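Local coordinates for protein glycosyltransferase Gtf1 (Streptococcus pneumoniae, PDB 4PQG) that is a GT-B glycosyltransferase with two Rossmann-like domains and an added extended beta-sheet domain, at residues 37-51 against 60-74. Residues are numbered along the deposited sequence; the frame is centred on the assembly and turned at random.
Sequences RKLNLSSKFIFTDMI and TANIGFDDNQVIWLY
Phe65 sets ring atom CE1 over one face of the Phe45 ring, 3.5 Å from Phe45 CG, the two planes oblique at 41°. Phe65 CE2 meets Phe47 CZ (4.0 Å) at the edge of the Phe47 ring. Beside the Phe45 ring the Gln69 amide is gripped by several bonds: OE1 takes Arg37 NH1 (2.9 Å) on a lone pair, in the guanidinium plane, and accepts from Asp66 N, while NE2 donates to a water shared with Leu41 O and Ser43 OG and to Ala33 O. These hold the amide's rotation. A chi1 of 179° turns the Trp72 indole toward 47-51, where NE1 donates to Asp49 O (2.8 Å) in the indole plane. Met50, bent at chi2 and chi3, brings CE over the centre of the Tyr74 ring, 3.4 Å from the centroid, a CH-pi contact; its SD makes Met-aromatic contacts with the Tyr74 face and the Trp72 edge. Ile46 and Ile71 run side by side, on the sheet face away from Phe45. Strands 42-47 and 70-72 pair in parallel, joined through helix 56-63 as a beta-alpha-beta unit at the sheet margin; strand 10-15 flanks 42-47, helix 24-38 packs on Phe45 and Phe47, and helix 205-215 on Ile46 and Ile71.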
ATOM      1  N   ARG A  37       4.157 -16.461   7.520  1.00 31.67           N
ATOM      2  CA  ARG A  37       3.314 -17.196   8.456  1.00 36.11           C
ATOM      3  C   ARG A  37       3.279 -18.684   8.112  1.00 38.24           C
ATOM      4  O   ARG A  37       3.438 -19.541   8.992  1.00 40.32           O
ATOM      5  CB  ARG A  37       1.890 -16.635   8.492  1.00 35.29           C
ATOM      6  CG  ARG A  37       1.771 -15.298   9.199  1.00 37.59           C
ATOM      7  CD  ARG A  37       0.330 -14.949   9.545  1.00 37.39           C
ATOM      8  NE  ARG A  37      -0.548 -14.900   8.379  1.00 37.92           N
ATOM      9  CZ  ARG A  37      -0.841 -13.806   7.674  1.00 36.39           C
ATOM     10  NH1 ARG A  37      -0.337 -12.618   7.994  1.00 34.45           N
ATOM     11  NH2 ARG A  37      -1.651 -13.914   6.631  1.00 35.08           N
ATOM     12  N   LYS A  38       3.087 -18.979   6.830  1.00 37.45           N
ATOM     13  CA  LYS A  38       3.017 -20.356   6.357  1.00 37.65           C
ATOM     14  C   LYS A  38       4.322 -21.078   6.593  1.00 38.88           C
ATOM     15  O   LYS A  38       4.319 -22.244   6.978  1.00 41.39           O
ATOM     16  CB  LYS A  38       2.677 -20.400   4.868  1.00 36.85           C
ATOM     17  CG  LYS A  38       1.194 -20.370   4.562  1.00 36.44           C
ATOM     18  CD  LYS A  38       0.978 -20.165   3.065  1.00 36.04           C
ATOM     19  CE  LYS A  38      -0.447 -20.469   2.641  1.00 37.07           C
ATOM     20  NZ  LYS A  38      -1.427 -19.595   3.330  1.00 36.64           N
ATOM     21  N   LEU A  39       5.437 -20.387   6.350  1.00 36.89           N
ATOM     22  CA  LEU A  39       6.751 -20.962   6.561  1.00 36.34           C
ATOM     23  C   LEU A  39       7.158 -20.955   8.035  1.00 36.29           C
ATOM     24  O   LEU A  39       8.317 -21.219   8.361  1.00 37.34           O
ATOM     25  CB  LEU A  39       7.799 -20.238   5.710  1.00 34.98           C
ATOM     26  CG  LEU A  39       7.741 -20.414   4.194  1.00 35.26           C
ATOM     27  CD1 LEU A  39       8.721 -19.458   3.532  1.00 33.09           C
ATOM     28  CD2 LEU A  39       8.013 -21.859   3.768  1.00 34.49           C
ATOM     29  N   ASN A  40       6.204 -20.660   8.917  1.00 39.21           N
ATOM     30  CA  ASN A  40       6.482 -20.491  10.348  1.00 42.01           C
ATOM     31  C   ASN A  40       7.764 -19.716  10.628  1.00 41.52           C
ATOM     32  O   ASN A  40       8.610 -20.151  11.407  1.00 41.15           O
ATOM     33  CB  ASN A  40       6.525 -21.843  11.061  1.00 44.12           C
ATOM     34  CG  ASN A  40       5.446 -21.973  12.101  1.00 48.59           C
ATOM     35  OD1 ASN A  40       5.710 -21.846  13.300  1.00 51.27           O
ATOM     36  ND2 ASN A  40       4.212 -22.189  11.655  1.00 48.90           N
ATOM     37  N   LEU A  41       7.910 -18.570   9.972  1.00 40.42           N
ATOM     38  CA  LEU A  41       9.110 -17.758  10.119  1.00 38.87           C
ATOM     39  C   LEU A  41       8.755 -16.500  10.875  1.00 37.94           C
ATOM     40  O   LEU A  41       7.667 -15.950  10.692  1.00 39.56           O
ATOM     41  CB  LEU A  41       9.712 -17.404   8.759  1.00 39.18           C
ATOM     42  CG  LEU A  41      10.303 -18.544   7.926  1.00 41.15           C
ATOM     43  CD1 LEU A  41      10.853 -17.997   6.618  1.00 40.09           C
ATOM     44  CD2 LEU A  41      11.386 -19.310   8.683  1.00 41.32           C
ATOM     45  N   SER A  42       9.672 -16.050  11.726  1.00 33.80           N
ATOM     46  CA  SER A  42       9.472 -14.828  12.486  1.00 31.49           C
ATOM     47  C   SER A  42       9.647 -13.617  11.566  1.00 28.44           C
ATOM     48  O   SER A  42      10.680 -13.465  10.908  1.00 26.27           O
ATOM     49  CB  SER A  42      10.449 -14.765  13.664  1.00 33.43           C
ATOM     50  OG  SER A  42      10.231 -13.599  14.449  1.00 35.99           O
ATOM     51  N   SER A  43       8.628 -12.767  11.518  1.00 26.44           N
ATOM     52  CA  SER A  43       8.704 -11.563  10.692  1.00 25.84           C
ATOM     53  C   SER A  43       8.058 -10.345  11.329  1.00 25.18           C
ATOM     54  O   SER A  43       7.129 -10.463  12.128  1.00 25.98           O
ATOM     55  CB  SER A  43       8.083 -11.812   9.316  1.00 25.13           C
ATOM     56  OG  SER A  43       6.695 -11.984   9.441  1.00 24.23           O
ATOM     57  N   LYS A  44       8.565  -9.175  10.952  1.00 24.53           N
ATOM     58  CA  LYS A  44       8.033  -7.892  11.413  1.00 23.09           C
ATOM     59  C   LYS A  44       7.936  -6.945  10.229  1.00 20.99           C
ATOM     60  O   LYS A  44       8.859  -6.864   9.420  1.00 20.37           O
ATOM     61  CB  LYS A  44       8.929  -7.267  12.492  1.00 21.81           C
ATOM     62  CG  LYS A  44       9.178  -8.171  13.695  1.00 22.26           C
ATOM     63  CD  LYS A  44       7.938  -8.350  14.553  1.00 22.31           C
ATOM     64  CE  LYS A  44       8.316  -9.095  15.838  1.00 23.88           C
ATOM     65  NZ  LYS A  44       7.172  -9.150  16.787  1.00 21.26           N
ATOM     66  N   PHE A  45       6.804  -6.256  10.145  1.00 19.74           N
ATOM     67  CA  PHE A  45       6.591  -5.228   9.142  1.00 19.32           C
ATOM     68  C   PHE A  45       6.566  -3.866   9.822  1.00 18.08           C
ATOM     69  O   PHE A  45       5.674  -3.545  10.604  1.00 18.22           O
ATOM     70  CB  PHE A  45       5.344  -5.535   8.311  1.00 20.11           C
ATOM     71  CG  PHE A  45       5.479  -6.806   7.513  1.00 21.01           C
ATOM     72  CD1 PHE A  45       5.849  -6.766   6.178  1.00 21.17           C
ATOM     73  CD2 PHE A  45       5.288  -8.044   8.117  1.00 21.34           C
ATOM     74  CE1 PHE A  45       6.005  -7.940   5.436  1.00 22.04           C
ATOM     75  CE2 PHE A  45       5.452  -9.220   7.397  1.00 22.16           C
ATOM     76  CZ  PHE A  45       5.813  -9.172   6.055  1.00 22.22           C
ATOM     77  N   ILE A  46       7.614  -3.105   9.550  1.00 17.87           N
ATOM     78  CA  ILE A  46       7.886  -1.832  10.211  1.00 17.70           C
ATOM     79  C   ILE A  46       7.357  -0.710   9.317  1.00 17.40           C
ATOM     80  O   ILE A  46       7.672  -0.670   8.132  1.00 17.63           O
ATOM     81  CB  ILE A  46       9.411  -1.652  10.403  1.00 17.29           C
ATOM     82  CG1 ILE A  46       9.974  -2.763  11.313  1.00 17.38           C
ATOM     83  CG2 ILE A  46       9.740  -0.249  10.933  1.00 17.75           C
ATOM     84  CD1 ILE A  46      11.437  -3.068  11.067  1.00 16.19           C
ATOM     85  N   PHE A  47       6.563   0.188   9.891  1.00 16.80           N
ATOM     86  CA  PHE A  47       6.157   1.427   9.220  1.00 16.61           C
ATOM     87  C   PHE A  47       6.753   2.637   9.938  1.00 16.87           C
ATOM     88  O   PHE A  47       6.661   2.742  11.164  1.00 15.29           O
ATOM     89  CB  PHE A  47       4.637   1.507   9.173  1.00 15.87           C
ATOM     90  CG  PHE A  47       4.007   0.318   8.498  1.00 15.99           C
ATOM     91  CD1 PHE A  47       3.764   0.333   7.127  1.00 15.85           C
ATOM     92  CD2 PHE A  47       3.702  -0.831   9.229  1.00 16.42           C
ATOM     93  CE1 PHE A  47       3.213  -0.771   6.498  1.00 16.40           C
ATOM     94  CE2 PHE A  47       3.151  -1.942   8.607  1.00 16.82           C
ATOM     95  CZ  PHE A  47       2.891  -1.904   7.246  1.00 17.04           C
ATOM     96  N   THR A  48       7.369   3.538   9.168  1.00 16.94           N
ATOM     97  CA  THR A  48       8.126   4.667   9.748  1.00 17.12           C
ATOM     98  C   THR A  48       7.399   6.009   9.745  1.00 16.64           C
ATOM     99  O   THR A  48       7.842   6.961  10.431  1.00 16.10           O
ATOM    100  CB  THR A  48       9.505   4.849   9.074  1.00 17.66           C
ATOM    101  OG1 THR A  48       9.326   5.042   7.666  1.00 18.22           O
ATOM    102  CG2 THR A  48      10.400   3.623   9.315  1.00 18.68           C
ATOM    103  N   ASP A  49       6.303   6.102   8.978  1.00 16.14           N
ATOM    104  CA  ASP A  49       5.489   7.317   8.931  1.00 16.03           C
ATOM    105  C   ASP A  49       4.753   7.554  10.231  1.00 15.69           C
ATOM    106  O   ASP A  49       4.349   6.619  10.917  1.00 14.56           O
ATOM    107  CB  ASP A  49       4.444   7.259   7.815  1.00 16.56           C
ATOM    108  CG  ASP A  49       5.022   7.522   6.434  1.00 17.60           C
ATOM    109  OD1 ASP A  49       6.243   7.791   6.281  1.00 18.17           O
ATOM    110  OD2 ASP A  49       4.228   7.449   5.486  1.00 18.26           O
ATOM    111  N   MET A  50       4.546   8.825  10.548  1.00 16.68           N
ATOM    112  CA  MET A  50       3.641   9.204  11.626  1.00 16.84           C
ATOM    113  C   MET A  50       2.189   8.982  11.145  1.00 17.28           C
ATOM    114  O   MET A  50       1.740   9.604  10.177  1.00 18.43           O
ATOM    115  CB  MET A  50       3.904  10.667  12.024  1.00 17.52           C
ATOM    116  CG  MET A  50       2.914  11.232  13.049  1.00 17.54           C
ATOM    117  SD  MET A  50       3.108  10.394  14.638  1.00 19.01           S
ATOM    118  CE  MET A  50       4.745  10.944  15.139  1.00 17.82           C
ATOM    119  N   ILE A  51       1.481   8.058  11.795  1.00 16.97           N
ATOM    120  CA  ILE A  51       0.099   7.699  11.447  1.00 17.71           C
ATOM    121  C   ILE A  51      -0.754   7.916  12.694  1.00 17.41           C
ATOM    122  O   ILE A  51      -0.643   7.136  13.657  1.00 16.96           O
ATOM    123  CB  ILE A  51      -0.024   6.193  11.069  1.00 18.83           C
ATOM    124  CG1 ILE A  51       0.995   5.765  10.006  1.00 20.13           C
ATOM    125  CG2 ILE A  51      -1.460   5.833  10.677  1.00 19.93           C
ATOM    126  CD1 ILE A  51       0.824   6.411   8.651  1.00 22.13           C
ATOM    127  N   THR A  60      -3.523  -2.205   9.531  1.00 19.64           N
ATOM    128  CA  THR A  60      -2.758  -3.421   9.300  1.00 19.51           C
ATOM    129  C   THR A  60      -3.671  -4.650   9.344  1.00 21.08           C
ATOM    130  O   THR A  60      -3.531  -5.555   8.511  1.00 22.94           O
ATOM    131  CB  THR A  60      -1.587  -3.561  10.308  1.00 19.18           C
ATOM    132  OG1 THR A  60      -2.087  -3.520  11.650  1.00 17.31           O
ATOM    133  CG2 THR A  60      -0.594  -2.433  10.111  1.00 17.98           C
ATOM    134  N   ALA A  61      -4.620  -4.676  10.285  1.00 20.76           N
ATOM    135  CA  ALA A  61      -5.556  -5.802  10.391  1.00 21.26           C
ATOM    136  C   ALA A  61      -6.399  -5.864   9.116  1.00 22.77           C
ATOM    137  O   ALA A  61      -6.640  -6.946   8.570  1.00 22.02           O
ATOM    138  CB  ALA A  61      -6.460  -5.665  11.612  1.00 19.82           C
ATOM    139  N   ASN A  62      -6.804  -4.690   8.633  1.00 21.77           N
ATOM    140  CA  ASN A  62      -7.590  -4.573   7.410  1.00 22.74           C
ATOM    141  C   ASN A  62      -6.954  -5.284   6.211  1.00 23.46           C
ATOM    142  O   ASN A  62      -7.647  -5.929   5.430  1.00 24.55           O
ATOM    143  CB  ASN A  62      -7.849  -3.096   7.071  1.00 22.03           C
ATOM    144  CG  ASN A  62      -8.731  -2.921   5.840  1.00 23.56           C
ATOM    145  OD1 ASN A  62      -9.875  -3.398   5.804  1.00 24.09           O
ATOM    146  ND2 ASN A  62      -8.222  -2.212   4.843  1.00 21.52           N
ATOM    147  N   ILE A  63      -5.638  -5.169   6.085  1.00 23.37           N
ATOM    148  CA  ILE A  63      -4.898  -5.691   4.948  1.00 24.40           C
ATOM    149  C   ILE A  63      -4.437  -7.128   5.240  1.00 24.82           C
ATOM    150  O   ILE A  63      -3.926  -7.830   4.366  1.00 24.73           O
ATOM    151  CB  ILE A  63      -3.722  -4.730   4.609  1.00 25.07           C
ATOM    152  CG1 ILE A  63      -3.343  -4.783   3.140  1.00 24.92           C
ATOM    153  CG2 ILE A  63      -2.508  -4.976   5.481  1.00 25.32           C
ATOM    154  CD1 ILE A  63      -2.272  -3.758   2.814  1.00 24.38           C
ATOM    155  N   GLY A  64      -4.637  -7.557   6.484  1.00 25.58           N
ATOM    156  CA  GLY A  64      -4.414  -8.927   6.853  1.00 25.40           C
ATOM    157  C   GLY A  64      -3.149  -9.259   7.620  1.00 25.70           C
ATOM    158  O   GLY A  64      -2.877 -10.440   7.823  1.00 26.54           O
ATOM    159  N   PHE A  65      -2.370  -8.263   8.059  1.00 24.33           N
ATOM    160  CA  PHE A  65      -1.227  -8.558   8.951  1.00 23.12           C
ATOM    161  C   PHE A  65      -1.768  -9.021  10.318  1.00 23.49           C
ATOM    162  O   PHE A  65      -2.802  -8.533  10.773  1.00 23.53           O
ATOM    163  CB  PHE A  65      -0.354  -7.317   9.189  1.00 22.22           C
ATOM    164  CG  PHE A  65       0.420  -6.852   7.997  1.00 21.77           C
ATOM    165  CD1 PHE A  65       1.498  -7.590   7.494  1.00 21.03           C
ATOM    166  CD2 PHE A  65       0.110  -5.644   7.401  1.00 21.64           C
ATOM    167  CE1 PHE A  65       2.220  -7.134   6.399  1.00 21.33           C
ATOM    168  CE2 PHE A  65       0.827  -5.184   6.300  1.00 21.96           C
ATOM    169  CZ  PHE A  65       1.886  -5.922   5.803  1.00 21.73           C
ATOM    170  N   ASP A  66      -1.087  -9.972  10.965  1.00 24.84           N
ATOM    171  CA  ASP A  66      -1.364 -10.275  12.377  1.00 25.65           C
ATOM    172  C   ASP A  66      -0.741  -9.174  13.213  1.00 24.45           C
ATOM    173  O   ASP A  66       0.330  -8.684  12.857  1.00 24.62           O
ATOM    174  CB  ASP A  66      -0.707 -11.587  12.800  1.00 27.51           C
ATOM    175  CG  ASP A  66      -1.270 -12.786  12.081  1.00 29.66           C
ATOM    176  OD1 ASP A  66      -2.494 -12.869  11.871  1.00 29.90           O
ATOM    177  OD2 ASP A  66      -0.467 -13.665  11.750  1.00 31.89           O
ATOM    178  N   ASP A  67      -1.391  -8.810  14.323  1.00 25.03           N
ATOM    179  CA  ASP A  67      -0.879  -7.769  15.225  1.00 25.68           C
ATOM    180  C   ASP A  67       0.577  -8.009  15.631  1.00 25.61           C
ATOM    181  O   ASP A  67       1.364  -7.072  15.710  1.00 25.00           O
ATOM    182  CB  ASP A  67      -1.745  -7.645  16.486  1.00 25.89           C
ATOM    183  CG  ASP A  67      -3.140  -7.123  16.199  1.00 27.01           C
ATOM    184  OD1 ASP A  67      -3.468  -6.791  15.025  1.00 25.86           O
ATOM    185  OD2 ASP A  67      -3.917  -7.040  17.169  1.00 27.90           O
ATOM    186  N   ASN A  68       0.949  -9.265  15.870  1.00 25.53           N
ATOM    187  CA  ASN A  68       2.322  -9.538  16.292  1.00 26.57           C
ATOM    188  C   ASN A  68       3.333  -9.509  15.144  1.00 26.57           C
ATOM    189  O   ASN A  68       4.513  -9.705  15.361  1.00 28.07           O
ATOM    190  CB  ASN A  68       2.413 -10.838  17.102  1.00 29.11           C
ATOM    191  CG  ASN A  68       2.085 -12.067  16.276  1.00 30.98           C
ATOM    192  OD1 ASN A  68       2.293 -12.103  15.053  1.00 30.06           O
ATOM    193  ND2 ASN A  68       1.574 -13.094  16.944  1.00 33.20           N
ATOM    194  N   GLN A  69       2.867  -9.265  13.923  1.00 26.32           N
ATOM    195  CA  GLN A  69       3.771  -8.994  12.799  1.00 25.15           C
ATOM    196  C   GLN A  69       4.025  -7.485  12.586  1.00 24.92           C
ATOM    197  O   GLN A  69       4.764  -7.106  11.676  1.00 25.64           O
ATOM    198  CB  GLN A  69       3.178  -9.585  11.519  1.00 25.91           C
ATOM    199  CG  GLN A  69       3.358 -11.080  11.353  1.00 26.76           C
ATOM    200  CD  GLN A  69       2.645 -11.601  10.119  1.00 27.47           C
ATOM    201  OE1 GLN A  69       1.458 -11.330   9.909  1.00 28.14           O
ATOM    202  NE2 GLN A  69       3.365 -12.358   9.296  1.00 27.90           N
ATOM    203  N   VAL A  70       3.417  -6.625  13.405  1.00 22.47           N
ATOM    204  CA  VAL A  70       3.429  -5.186  13.120  1.00 21.03           C
ATOM    205  C   VAL A  70       4.323  -4.396  14.071  1.00 21.40           C
ATOM    206  O   VAL A  70       4.180  -4.511  15.288  1.00 21.50           O
ATOM    207  CB  VAL A  70       2.000  -4.601  13.127  1.00 20.62           C
ATOM    208  CG1 VAL A  70       2.023  -3.079  12.977  1.00 19.21           C
ATOM    209  CG2 VAL A  70       1.181  -5.244  12.016  1.00 20.07           C
ATOM    210  N   ILE A  71       5.244  -3.611  13.507  1.00 19.89           N
ATOM    211  CA  ILE A  71       6.001  -2.603  14.267  1.00 19.94           C
ATOM    212  C   ILE A  71       5.722  -1.206  13.701  1.00 19.31           C
ATOM    213  O   ILE A  71       5.825  -0.985  12.487  1.00 19.51           O
ATOM    214  CB  ILE A  71       7.522  -2.868  14.240  1.00 19.41           C
ATOM    215  CG1 ILE A  71       7.846  -4.119  15.069  1.00 20.19           C
ATOM    216  CG2 ILE A  71       8.273  -1.668  14.819  1.00 20.49           C
ATOM    217  CD1 ILE A  71       9.284  -4.601  14.992  1.00 19.73           C
ATOM    218  N   TRP A  72       5.320  -0.289  14.574  1.00 18.45           N
ATOM    219  CA  TRP A  72       5.187   1.113  14.222  1.00 17.62           C
ATOM    220  C   TRP A  72       6.305   1.825  14.904  1.00 17.25           C
ATOM    221  O   TRP A  72       6.479   1.695  16.123  1.00 16.81           O
ATOM    222  CB  TRP A  72       3.819   1.671  14.628  1.00 17.82           C
ATOM    223  CG  TRP A  72       3.633   3.147  14.304  1.00 17.00           C
ATOM    224  CD1 TRP A  72       4.110   3.851  13.194  1.00 17.02           C
ATOM    225  CD2 TRP A  72       2.919   4.147  15.103  1.00 17.09           C
ATOM    226  NE1 TRP A  72       3.751   5.173  13.259  1.00 16.91           N
ATOM    227  CE2 TRP A  72       3.031   5.416  14.373  1.00 16.79           C
ATOM    228  CE3 TRP A  72       2.233   4.122  16.309  1.00 17.38           C
ATOM    229  CZ2 TRP A  72       2.462   6.586  14.845  1.00 17.48           C
ATOM    230  CZ3 TRP A  72       1.657   5.310  16.768  1.00 17.14           C
ATOM    231  CH2 TRP A  72       1.789   6.515  16.063  1.00 17.32           C
ATOM    232  N   LEU A  73       7.123   2.526  14.119  1.00 16.68           N
ATOM    233  CA  LEU A  73       8.307   3.214  14.639  1.00 16.49           C
ATOM    234  C   LEU A  73       8.069   3.954  15.976  1.00 16.73           C
ATOM    235  O   LEU A  73       8.832   3.784  16.946  1.00 16.68           O
ATOM    236  CB  LEU A  73       8.868   4.174  13.575  1.00 16.52           C
ATOM    237  CG  LEU A  73       9.924   5.217  13.986  1.00 16.88           C
ATOM    238  CD1 LEU A  73      11.247   4.555  14.377  1.00 17.35           C
ATOM    239  CD2 LEU A  73      10.147   6.241  12.875  1.00 16.96           C
ATOM    240  N   TYR A  74       7.020   4.768  16.033  1.00 16.52           N
ATOM    241  CA  TYR A  74       6.823   5.687  17.173  1.00 16.77           C
ATOM    242  C   TYR A  74       6.342   4.965  18.446  1.00 17.81           C
ATOM    243  O   TYR A  74       6.610   5.392  19.559  1.00 17.47           O
ATOM    244  CB  TYR A  74       5.891   6.841  16.766  1.00 15.98           C
ATOM    245  CG  TYR A  74       6.508   7.700  15.678  1.00 15.69           C
ATOM    246  CD1 TYR A  74       7.331   8.778  16.007  1.00 15.66           C
ATOM    247  CD2 TYR A  74       6.292   7.409  14.315  1.00 15.59           C
ATOM    248  CE1 TYR A  74       7.912   9.564  15.023  1.00 16.05           C
ATOM    249  CE2 TYR A  74       6.865   8.181  13.318  1.00 15.37           C
ATOM    250  CZ  TYR A  74       7.688   9.246  13.682  1.00 16.22           C
ATOM    251  OH  TYR A  74       8.297  10.015  12.739  1.00 16.66           O
TER
HETATM  252  O   HOH W   1      -1.057 -11.374   5.537  1.00 31.66           O
HETATM  253  O   HOH W   2       5.621 -14.360  10.158  1.00 32.52           O